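Local coordinates for sialidase domain-containing protein (Dyadobacter fermentans, PDB 5HX0) that is of unknown function but folds as a sialidase-like six-bladed beta-propeller with a BNR repeat-like region, consistent with glycan recognition or cleavage, at residues T364-P369 with Y384-G389; E46-Y51 with R378-Y383; L326-R331 with R338-N343; L73-A78 with V99-K104. One frame throughout, in Å; residues are numbered along the deposited sequence. Where two conformers were deposited one is given.

Contact 1 of 4, residues T364-P369 with Y384-G389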
# COMPACT_ATOMS: atom_id res chain seq x y z
N THR A 364 24.03 5.26 -12.84
CA THR A 364 24.17 3.86 -12.47
C THR A 364 22.89 3.26 -11.89
O THR A 364 22.85 2.04 -11.64
CB THR A 364 25.31 3.71 -11.47
OG1 THR A 364 25.06 4.58 -10.36
CG2 THR A 364 26.66 4.10 -12.12
N ASP A 365 21.84 4.06 -11.67
CA ASP A 365 20.59 3.55 -11.10
C ASP A 365 19.75 2.95 -12.23
O ASP A 365 18.78 3.53 -12.72
CB ASP A 365 19.88 4.68 -10.35
CG ASP A 365 18.69 4.21 -9.51
OD1 ASP A 365 18.54 2.99 -9.28
OD2 ASP A 365 17.92 5.09 -9.06
N LEU A 366 20.14 1.75 -12.63
CA LEU A 366 19.51 0.99 -13.72
C LEU A 366 19.96 -0.45 -13.56
O LEU A 366 20.77 -0.77 -12.69
CB LEU A 366 19.89 1.56 -15.10
CG LEU A 366 21.37 1.84 -15.39
CD1 LEU A 366 22.21 0.55 -15.58
CD2 LEU A 366 21.56 2.75 -16.64
N GLY A 367 19.46 -1.33 -14.45
CA GLY A 367 19.92 -2.70 -14.50
C GLY A 367 18.94 -3.73 -13.98
O GLY A 367 17.74 -3.67 -14.28
N TYR A 368 19.43 -4.68 -13.20
CA TYR A 368 18.62 -5.78 -12.68
C TYR A 368 17.79 -6.47 -13.77
O TYR A 368 16.57 -6.59 -13.64
CB TYR A 368 17.70 -5.28 -11.56
CG TYR A 368 18.40 -5.01 -10.24
CD1 TYR A 368 19.45 -4.10 -10.14
CD2 TYR A 368 18.03 -5.71 -9.09
CE1 TYR A 368 20.10 -3.85 -8.92
CE2 TYR A 368 18.66 -5.48 -7.88
CZ TYR A 368 19.69 -4.55 -7.80
OH TYR A 368 20.30 -4.34 -6.58
N PRO A 369 18.43 -6.95 -14.83
CA PRO A 369 17.65 -7.59 -15.90
C PRO A 369 17.06 -8.93 -15.47
O PRO A 369 17.56 -9.63 -14.59
CB PRO A 369 18.66 -7.76 -17.05
CG PRO A 369 19.98 -7.89 -16.34
CD PRO A 369 19.87 -6.95 -15.14
N TYR A 384 15.32 -2.41 -15.44
CA TYR A 384 14.94 -1.02 -15.27
C TYR A 384 16.08 -0.14 -15.76
O TYR A 384 17.22 -0.60 -15.96
CB TYR A 384 14.52 -0.68 -13.82
CG TYR A 384 15.63 -0.37 -12.82
CD1 TYR A 384 16.43 -1.38 -12.31
CD2 TYR A 384 15.84 0.94 -12.35
CE1 TYR A 384 17.45 -1.11 -11.37
CE2 TYR A 384 16.87 1.23 -11.41
CZ TYR A 384 17.66 0.18 -10.92
OH TYR A 384 18.68 0.42 -10.00
N PHE A 385 15.74 1.11 -16.06
CA PHE A 385 16.64 1.89 -16.90
C PHE A 385 16.40 3.37 -16.64
O PHE A 385 15.39 3.78 -16.06
CB PHE A 385 16.44 1.58 -18.39
CG PHE A 385 17.70 1.71 -19.19
CD1 PHE A 385 18.71 0.77 -19.04
CD2 PHE A 385 17.88 2.77 -20.08
CE1 PHE A 385 19.89 0.86 -19.77
CE2 PHE A 385 19.05 2.89 -20.80
CZ PHE A 385 20.07 1.94 -20.66
N ASN A 386 17.37 4.18 -17.07
CA ASN A 386 17.22 5.62 -17.15
C ASN A 386 18.14 6.11 -18.25
O ASN A 386 19.24 5.57 -18.43
CB ASN A 386 17.54 6.37 -15.85
CG ASN A 386 19.03 6.42 -15.56
OD1 ASN A 386 19.72 7.35 -15.97
ND2 ASN A 386 19.55 5.38 -14.87
N VAL A 387 17.68 7.11 -18.99
CA VAL A 387 18.49 7.86 -19.94
C VAL A 387 18.76 9.24 -19.32
O VAL A 387 18.10 9.60 -18.33
CB VAL A 387 17.79 7.97 -21.30
CG1 VAL A 387 17.61 6.61 -21.93
CG2 VAL A 387 16.44 8.67 -21.18
N PRO A 388 19.71 10.03 -19.84
CA PRO A 388 20.00 11.33 -19.21
C PRO A 388 18.76 12.21 -19.08
O PRO A 388 17.97 12.34 -20.02
CB PRO A 388 21.04 11.96 -20.15
CG PRO A 388 21.75 10.78 -20.74
CD PRO A 388 20.69 9.68 -20.87
N GLY A 389 18.58 12.77 -17.89
CA GLY A 389 17.44 13.60 -17.58
C GLY A 389 16.13 12.86 -17.40
O GLY A 389 15.11 13.52 -17.20
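Tyr384 and Gly367 form an antiparallel hydrogen-bonded pair at the open end of the hairpin 367-375/378-385, in one blade of a beta-propeller. Gly367 N donates to Tyr384 O at 2.8 Å, and Tyr384 N returns the bond to Gly367 O at 3.0 Å. The Tyr384 side chain turns back over the facing segment: CG sits between the backbone N and the carbonyl carbon (chi1 83°), which lays the ring on Leu366. Leu366 CA stands over one face, 3.6 Å from the ring centroid, a CH-pi contact. At the rim, Tyr384 OH gives a 2.7 Å bond to Asp365 OD1, with carboxylate and ring planes 76° apart. His91 also binds OD1 and His57 binds OD2, so both carboxylate oxygens are engaged. At the other flank of the ring, Tyr384 CE1 meets Tyr368 CD1 at 3.8 Å. Tyr368 OH bonds to Glu265 and a bound acetate lies beside its side chain, marking a possible pocket; sialidases likewise pair a tyrosine with a glutamate, although no such role is established here. Phe385 follows, with Leu366 CD2 resting over one face of its ring, 4.0 Å from CE1. Asn386 then closes the loop side: its ND2 reaches Asp365 O at 2.9 Å, bent to 134° at the hydrogen and coming from above the carbonyl plane.

Contact 2 of 4, residues E46-Y51 with R378-Y383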
# COMPACT_ATOMS: atom_id res chain seq x y z
N GLU A 46 14.31 -5.27 -31.06
CA GLU A 46 14.01 -3.88 -30.74
C GLU A 46 14.11 -3.71 -29.23
O GLU A 46 14.12 -4.68 -28.47
CB GLU A 46 12.62 -3.49 -31.23
CG GLU A 46 11.52 -4.36 -30.66
CD GLU A 46 10.14 -3.95 -31.16
OE1 GLU A 46 9.95 -2.76 -31.48
OE2 GLU A 46 9.26 -4.83 -31.24
N ASP A 47 14.16 -2.46 -28.80
CA ASP A 47 14.00 -2.12 -27.40
C ASP A 47 12.58 -1.63 -27.17
O ASP A 47 11.96 -1.06 -28.08
CB ASP A 47 14.99 -1.04 -27.00
CG ASP A 47 16.40 -1.51 -27.11
OD1 ASP A 47 16.65 -2.69 -26.79
OD2 ASP A 47 17.26 -0.73 -27.55
N VAL A 48 12.05 -1.85 -25.97
CA VAL A 48 10.70 -1.40 -25.63
C VAL A 48 10.72 -0.68 -24.29
O VAL A 48 11.61 -0.88 -23.46
CB VAL A 48 9.67 -2.55 -25.62
CG1 VAL A 48 9.66 -3.24 -26.96
CG2 VAL A 48 9.97 -3.56 -24.50
N VAL A 49 9.73 0.18 -24.10
CA VAL A 49 9.45 0.79 -22.80
C VAL A 49 8.24 0.07 -22.21
O VAL A 49 7.21 -0.06 -22.87
CB VAL A 49 9.21 2.30 -22.91
CG1 VAL A 49 8.76 2.86 -21.56
CG2 VAL A 49 10.51 3.01 -23.35
N ILE A 50 8.39 -0.45 -21.00
CA ILE A 50 7.38 -1.30 -20.39
C ILE A 50 6.51 -0.52 -19.42
O ILE A 50 5.29 -0.67 -19.41
CB ILE A 50 8.07 -2.51 -19.71
CG1 ILE A 50 8.69 -3.41 -20.78
CG2 ILE A 50 7.07 -3.29 -18.80
CD1 ILE A 50 9.37 -4.66 -20.24
N TYR A 51 7.11 0.35 -18.61
CA TYR A 51 6.34 1.23 -17.73
C TYR A 51 7.19 2.43 -17.39
O TYR A 51 8.33 2.27 -16.94
CB TYR A 51 5.89 0.54 -16.43
CG TYR A 51 5.21 1.53 -15.52
CD1 TYR A 51 3.91 1.94 -15.77
CD2 TYR A 51 5.90 2.12 -14.45
CE1 TYR A 51 3.30 2.89 -14.95
CE2 TYR A 51 5.29 3.05 -13.63
CZ TYR A 51 3.99 3.43 -13.88
OH TYR A 51 3.39 4.36 -13.06
N ARG A 378 12.07 -16.13 -29.56
CA ARG A 378 12.27 -14.79 -29.04
C ARG A 378 12.24 -14.78 -27.52
O ARG A 378 11.45 -15.49 -26.89
CB ARG A 378 11.22 -13.84 -29.60
CG ARG A 378 11.50 -13.51 -31.06
CD ARG A 378 10.57 -12.48 -31.58
NE ARG A 378 10.95 -12.04 -32.91
CZ ARG A 378 10.50 -10.93 -33.49
NH1 ARG A 378 9.64 -10.15 -32.82
NH2 ARG A 378 10.90 -10.59 -34.71
N VAL A 379 13.10 -13.92 -26.96
CA VAL A 379 13.24 -13.71 -25.52
C VAL A 379 13.08 -12.22 -25.24
O VAL A 379 13.64 -11.38 -25.95
CB VAL A 379 14.62 -14.19 -25.02
CG1 VAL A 379 14.85 -13.75 -23.59
CG2 VAL A 379 14.75 -15.70 -25.15
N LEU A 380 12.36 -11.89 -24.17
CA LEU A 380 12.33 -10.52 -23.65
C LEU A 380 13.30 -10.43 -22.48
O LEU A 380 13.17 -11.17 -21.50
CB LEU A 380 10.93 -10.13 -23.20
CG LEU A 380 10.84 -8.85 -22.38
CD1 LEU A 380 11.17 -7.66 -23.26
CD2 LEU A 380 9.46 -8.70 -21.75
N VAL A 381 14.29 -9.56 -22.59
CA VAL A 381 15.15 -9.24 -21.45
C VAL A 381 14.60 -7.94 -20.88
O VAL A 381 14.81 -6.87 -21.45
CB VAL A 381 16.62 -9.10 -21.86
CG1 VAL A 381 17.48 -8.82 -20.60
CG2 VAL A 381 17.10 -10.35 -22.62
N SER A 382 13.88 -8.03 -19.76
CA SER A 382 13.45 -6.82 -19.09
C SER A 382 14.52 -6.33 -18.12
O SER A 382 15.42 -7.08 -17.72
CB SER A 382 12.13 -7.06 -18.33
OG SER A 382 12.38 -7.80 -17.13
N TYR A 383 14.42 -5.06 -17.74
CA TYR A 383 15.35 -4.42 -16.81
C TYR A 383 14.73 -3.09 -16.43
O TYR A 383 13.71 -2.69 -16.99
CB TYR A 383 16.76 -4.24 -17.40
CG TYR A 383 16.76 -3.80 -18.85
CD1 TYR A 383 16.66 -2.44 -19.19
CD2 TYR A 383 16.85 -4.74 -19.89
CE1 TYR A 383 16.65 -2.04 -20.53
CE2 TYR A 383 16.85 -4.33 -21.22
CZ TYR A 383 16.74 -2.99 -21.53
OH TYR A 383 16.73 -2.60 -22.84
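Tyr383 OH is gripped by two groups, Ser397 OG and Arg358 NH1, both hydrogen-bonded to it. Ser397 OG also bonds Asp47 OD1, which lies 4.0 Å from Tyr383 OH, so the serine links the two side chains across the contact; Asp47 OD2 forms a salt bridge with Lys44. The carboxylate and the phenol ring stand 77° apart, nearly perpendicular. Ser397 belongs to strand 393-401, which runs between the two segments and pairs with both of their strands. That separation explains why the axes of 46-51 and 378-383 come no closer than 8.8 Å, at 51° to one another. The sheet is the blade that closes the propeller: strand 42-51, from the start of the modelled chain, is one of its two edge strands and completes three strands from the C-terminal end, a "Velcro" closure of the ring. The remaining contacts reach across the intervening strand 393-401 through apolar side-chain ends. Ile50 is extended (chi2 -179°), carrying CD1 across to Ser382 CB at 4.1 Å and to Leu380 CD2 at 4.3 Å. The other Leu380 methyl, CD1, meets Val48 CG2 at 4.4 Å, so the leucine fork touches two residues of the outer strand. Trp109, from a neighbouring loop, packs on both Ile50 and Leu380. At the end of this row Ile50 and Tyr51 both face Ile394, a classic beta bulge, and Ser382 OG is bonded to Trp370 O.

Contact 3 of 4, residues L326-R331 with R338-N343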
# COMPACT_ATOMS: atom_id res chain seq x y z
N LEU A 326 22.38 -15.74 -19.73
CA LEU A 326 22.79 -15.09 -18.49
C LEU A 326 22.78 -13.59 -18.74
O LEU A 326 23.61 -13.09 -19.50
CB LEU A 326 24.19 -15.55 -18.07
CG LEU A 326 24.71 -15.08 -16.71
CD1 LEU A 326 23.93 -15.74 -15.57
CD2 LEU A 326 26.20 -15.40 -16.60
N SER A 327 21.85 -12.86 -18.13
CA SER A 327 21.81 -11.42 -18.33
C SER A 327 22.21 -10.70 -17.05
O SER A 327 22.02 -11.22 -15.94
CB SER A 327 20.42 -10.96 -18.78
OG SER A 327 19.43 -11.36 -17.86
N TYR A 328 22.77 -9.50 -17.21
CA TYR A 328 23.27 -8.74 -16.07
C TYR A 328 23.32 -7.25 -16.39
O TYR A 328 23.41 -6.84 -17.54
CB TYR A 328 24.66 -9.20 -15.63
CG TYR A 328 25.61 -9.49 -16.78
CD1 TYR A 328 25.60 -10.73 -17.40
CD2 TYR A 328 26.53 -8.55 -17.20
CE1 TYR A 328 26.46 -11.02 -18.44
CE2 TYR A 328 27.42 -8.84 -18.26
CZ TYR A 328 27.37 -10.08 -18.86
OH TYR A 328 28.22 -10.41 -19.90
N GLY A 329 23.27 -6.44 -15.32
CA GLY A 329 23.48 -5.02 -15.47
C GLY A 329 24.96 -4.70 -15.62
O GLY A 329 25.83 -5.40 -15.11
N TYR A 330 25.24 -3.62 -16.34
CA TYR A 330 26.61 -3.17 -16.56
C TYR A 330 26.71 -1.72 -16.09
O TYR A 330 26.46 -0.78 -16.85
CB TYR A 330 27.02 -3.30 -18.02
CG TYR A 330 28.51 -3.15 -18.23
CD1 TYR A 330 29.39 -4.15 -17.83
CD2 TYR A 330 29.04 -2.01 -18.82
CE1 TYR A 330 30.78 -4.02 -18.04
CE2 TYR A 330 30.40 -1.88 -19.03
CZ TYR A 330 31.26 -2.88 -18.64
OH TYR A 330 32.62 -2.74 -18.86
N ARG A 331 27.09 -1.55 -14.83
CA ARG A 331 27.12 -0.22 -14.21
C ARG A 331 28.52 0.37 -14.31
O ARG A 331 29.11 0.81 -13.33
CB ARG A 331 26.63 -0.30 -12.77
CG ARG A 331 25.09 -0.48 -12.68
CD ARG A 331 24.65 -1.04 -11.33
NE ARG A 331 23.23 -0.85 -11.07
CZ ARG A 331 22.63 -1.04 -9.89
NH1 ARG A 331 21.33 -0.81 -9.76
NH2 ARG A 331 23.32 -1.48 -8.83
N ARG A 338 23.87 -6.14 -20.39
CA ARG A 338 24.61 -7.09 -21.20
C ARG A 338 24.17 -8.52 -20.89
O ARG A 338 23.41 -8.77 -19.95
CB ARG A 338 26.13 -6.92 -20.98
CG ARG A 338 26.60 -5.50 -21.35
CD ARG A 338 28.08 -5.27 -21.16
NE ARG A 338 28.39 -3.90 -21.61
CZ ARG A 338 29.54 -3.54 -22.16
NH1 ARG A 338 30.51 -4.43 -22.35
NH2 ARG A 338 29.72 -2.28 -22.54
N ALA A 339 24.66 -9.47 -21.68
CA ALA A 339 24.31 -10.87 -21.49
C ALA A 339 25.32 -11.75 -22.22
O ALA A 339 26.08 -11.28 -23.07
CB ALA A 339 22.89 -11.16 -21.99
N ARG A 340 25.30 -13.04 -21.88
CA ARG A 340 26.03 -14.03 -22.67
C ARG A 340 25.27 -15.35 -22.60
O ARG A 340 24.54 -15.61 -21.65
CB ARG A 340 27.49 -14.18 -22.19
CG ARG A 340 27.68 -14.40 -20.70
CD ARG A 340 29.18 -14.29 -20.31
NE ARG A 340 29.68 -12.91 -20.35
CZ ARG A 340 30.96 -12.58 -20.45
NH1 ARG A 340 31.90 -13.52 -20.53
NH2 ARG A 340 31.32 -11.30 -20.48
N ILE A 341 25.44 -16.18 -23.63
CA ILE A 341 24.72 -17.44 -23.71
C ILE A 341 25.69 -18.56 -23.38
O ILE A 341 26.68 -18.76 -24.10
CB ILE A 341 24.08 -17.65 -25.09
CG1 ILE A 341 23.03 -16.56 -25.36
CG2 ILE A 341 23.49 -19.06 -25.20
CD1 ILE A 341 22.36 -16.71 -26.74
N LEU A 342 25.42 -19.28 -22.30
CA LEU A 342 26.29 -20.35 -21.84
C LEU A 342 25.82 -21.69 -22.39
O LEU A 342 24.66 -21.84 -22.80
CB LEU A 342 26.29 -20.39 -20.31
CG LEU A 342 26.56 -19.07 -19.58
CD1 LEU A 342 26.66 -19.32 -18.09
CD2 LEU A 342 27.85 -18.42 -20.11
N ASN A 343 26.73 -22.67 -22.42
CA ASN A 343 26.30 -24.02 -22.75
C ASN A 343 25.38 -24.56 -21.64
O ASN A 343 25.20 -23.94 -20.58
CB ASN A 343 27.51 -24.94 -22.98
CG ASN A 343 28.48 -24.99 -21.79
OD1 ASN A 343 28.08 -24.83 -20.64
ND2 ASN A 343 29.76 -25.24 -22.08
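Strands 326-330 and 338-342 run antiparallel at 160°, with Leu326-Arg340 and Tyr328-Arg338 as hydrogen-bonded pairs flanking the non-hydrogen-bonded pair Ser327-Ala339, and with a CA-H...O contact from Ala339 CA to Leu326 O at 3.1 Å. These are the middle strands of a four-stranded propeller blade, joined as a hairpin. The tyrosines and arginines interleave on the face that carries Leu326. Tyr330 and Arg338 stack: the guanidinium lies flat on the ring, centres 3.8 Å apart and planes at 20°, a cation-pi contact. The extended Arg338 chain also brings CD over the same ring, 4.0 Å from its centroid. Nearer the backbone, Arg338 CB touches Tyr328 CE2 at 3.6 Å. The Tyr328 ring leans across the other strand, its CG between the backbone N and the carbonyl carbon (chi1 42°), and one face covers Arg338 O. Tyr328 OH accepts a hydrogen bond from Arg340 NE at 2.9 Å, in the guanidinium plane, from an arginine chain bent at chi3. Leu326 CD2 and Leu342 CD1 meet at 4.2 Å at the far end. Glu354, on the adjoining strand 354-358, forms salt bridges with Arg338 NH1 and Arg340 NH2 and binds Tyr328 OH as well; two arginines around one carboxylate would probably favour its ionised form and fix both guanidinium groups against the tyrosines.

Contact 4 of 4, residues L73-A78 with V99-K104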
# COMPACT_ATOMS: atom_id res chain seq x y z
N LEU A 73 4.77 -8.94 -15.34
CA LEU A 73 6.03 -8.37 -14.88
C LEU A 73 5.80 -7.59 -13.59
O LEU A 73 5.01 -6.64 -13.57
CB LEU A 73 6.69 -7.50 -15.96
CG LEU A 73 8.02 -6.80 -15.61
CD1 LEU A 73 8.82 -6.52 -16.90
CD2 LEU A 73 7.84 -5.50 -14.84
N ALA A 74 6.52 -7.98 -12.53
CA ALA A 74 6.42 -7.34 -11.22
C ALA A 74 7.58 -6.38 -11.06
O ALA A 74 8.69 -6.65 -11.54
CB ALA A 74 6.49 -8.38 -10.10
N PHE A 75 7.34 -5.25 -10.39
CA PHE A 75 8.43 -4.33 -10.10
C PHE A 75 8.09 -3.52 -8.85
O PHE A 75 6.97 -3.53 -8.34
CB PHE A 75 8.75 -3.40 -11.30
CG PHE A 75 7.60 -2.52 -11.74
CD1 PHE A 75 6.58 -3.04 -12.54
CD2 PHE A 75 7.55 -1.18 -11.39
CE1 PHE A 75 5.53 -2.25 -12.97
CE2 PHE A 75 6.51 -0.37 -11.83
CZ PHE A 75 5.50 -0.90 -12.62
N ARG A 76 9.13 -2.87 -8.33
CA ARG A 76 9.00 -1.96 -7.21
C ARG A 76 8.64 -0.58 -7.74
O ARG A 76 9.34 -0.05 -8.61
CB ARG A 76 10.32 -1.87 -6.43
CG ARG A 76 10.30 -0.86 -5.25
CD ARG A 76 11.73 -0.69 -4.69
NE ARG A 76 11.80 0.15 -3.48
CZ ARG A 76 11.95 1.47 -3.49
NH1 ARG A 76 12.03 2.14 -4.65
NH2 ARG A 76 12.02 2.14 -2.34
N ARG A 77 7.57 0.00 -7.20
CA ARG A 77 7.20 1.37 -7.53
C ARG A 77 7.15 2.22 -6.27
O ARG A 77 6.55 1.83 -5.27
CB ARG A 77 5.86 1.44 -8.27
CG ARG A 77 5.63 2.84 -8.86
CD ARG A 77 4.40 2.89 -9.76
NE ARG A 77 3.17 2.86 -8.97
CZ ARG A 77 1.97 3.20 -9.42
NH1 ARG A 77 0.90 3.13 -8.62
NH2 ARG A 77 1.84 3.63 -10.68
N ALA A 78 7.81 3.37 -6.32
CA ALA A 78 7.87 4.31 -5.21
C ALA A 78 7.83 5.72 -5.79
O ALA A 78 8.12 5.91 -6.98
CB ALA A 78 9.16 4.11 -4.39
N VAL A 99 4.18 -3.92 -7.55
CA VAL A 99 3.13 -3.76 -8.55
C VAL A 99 3.48 -4.55 -9.80
O VAL A 99 4.60 -5.06 -9.95
CB VAL A 99 2.90 -2.26 -8.91
CG1 VAL A 99 2.53 -1.46 -7.65
CG2 VAL A 99 4.11 -1.68 -9.56
N SER A 100 2.53 -4.64 -10.73
CA SER A 100 2.76 -5.38 -11.97
C SER A 100 2.11 -4.69 -13.16
O SER A 100 1.12 -3.97 -13.02
CB SER A 100 2.19 -6.82 -11.89
OG SER A 100 0.78 -6.76 -11.78
N VAL A 101 2.68 -4.95 -14.35
CA VAL A 101 2.02 -4.67 -15.62
C VAL A 101 2.05 -5.97 -16.41
O VAL A 101 2.79 -6.90 -16.08
CB VAL A 101 2.66 -3.51 -16.42
CG1 VAL A 101 2.41 -2.14 -15.71
CG2 VAL A 101 4.15 -3.75 -16.62
N LYS A 102 1.19 -6.04 -17.44
CA LYS A 102 0.94 -7.29 -18.16
C LYS A 102 0.97 -7.06 -19.67
O LYS A 102 0.74 -5.95 -20.15
CB LYS A 102 -0.43 -7.90 -17.77
CG LYS A 102 -0.52 -8.26 -16.29
CD LYS A 102 -1.95 -8.68 -15.90
CE LYS A 102 -1.91 -9.32 -14.49
NZ LYS A 102 -3.24 -9.56 -13.84
N SER A 103 1.23 -8.15 -20.40
CA SER A 103 1.37 -8.09 -21.86
C SER A 103 1.00 -9.44 -22.45
O SER A 103 1.20 -10.48 -21.83
CB SER A 103 2.81 -7.72 -22.26
OG SER A 103 2.97 -7.71 -23.68
N LYS A 104 0.45 -9.41 -23.67
CA LYS A 104 0.29 -10.63 -24.44
C LYS A 104 1.47 -10.92 -25.35
O LYS A 104 1.61 -12.04 -25.82
CB LYS A 104 -0.97 -10.56 -25.31
CG LYS A 104 -2.25 -10.53 -24.52
CD LYS A 104 -3.43 -10.14 -25.39
CE LYS A 104 -4.64 -9.72 -24.56
NZ LYS A 104 -4.44 -8.40 -23.89
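Phe75 and Val99 meet methyl to ring: Val99 CG2 sits over one face of the phenyl group, 3.6 Å from its centroid and 17° off the normal. The closest ring atom is CZ, at 3.5 Å from that methyl. The placement follows from the phenylalanine torsion, which sets CG between its backbone N and carbonyl carbon (chi1 60°) and folds the ring across to the partner strand. Val101 approaches differently, its CG1 lying at the ring edge near the plane, 4.2 Å from Phe75 CE1. Val99 CG2 also touches Arg77 CB at 3.8 Å, roughly at right angles to the direction of the ring. Leu73 CD2 makes a looser contact with Val101 CG2. Strands 71-79 and 97-103 are the inner pair of a four-stranded antiparallel propeller blade, and the register explains the layering: Leu73-Val101 and Phe75-Val99 are hydrogen-bonded pairs that put these apolar groups on one face, while the non-hydrogen-bonded pair Ala74-Ser100 puts its side chains on the other. There Ser100 CB packs against Leu73 O at 3.3 Å, and Ala74 leans on Pro127 and Leu129 of strand 123-131 in the next sheet. Tight CA-H...O contacts reinforce the ladder, with Ser100 CA 3.0 Å from Leu73 O and Ala74 CA 3.2 Å from Val99 O. Beyond the apolar row, Arg77 NH2 is hydrogen-bonded to Tyr51 OH, and the Arg77 side chain packs on Pro120 of the second subunit.

Overall arrangement
Contacts 1 and 2 share strand 378-385 and one sheet, the closing blade, with centres 13 Å apart; their segments alternate along the chain. Contact 2 spans nearly the whole chain, and contacts 4 and 3 are nested in that order inside its loop, each in a blade of its own. Contact 4 packs on contact 2, where Tyr51 OH bonds to Arg77 NH2 and Ile50 meets Val101. Contact 3 joins contact 1 through Arg331 NE and Leu366 O. The centres of contacts 3 and 4 are 22 Å apart, and the two do not touch. The closing blade touches both of their blades, one before and one after it, and completes the propeller ring.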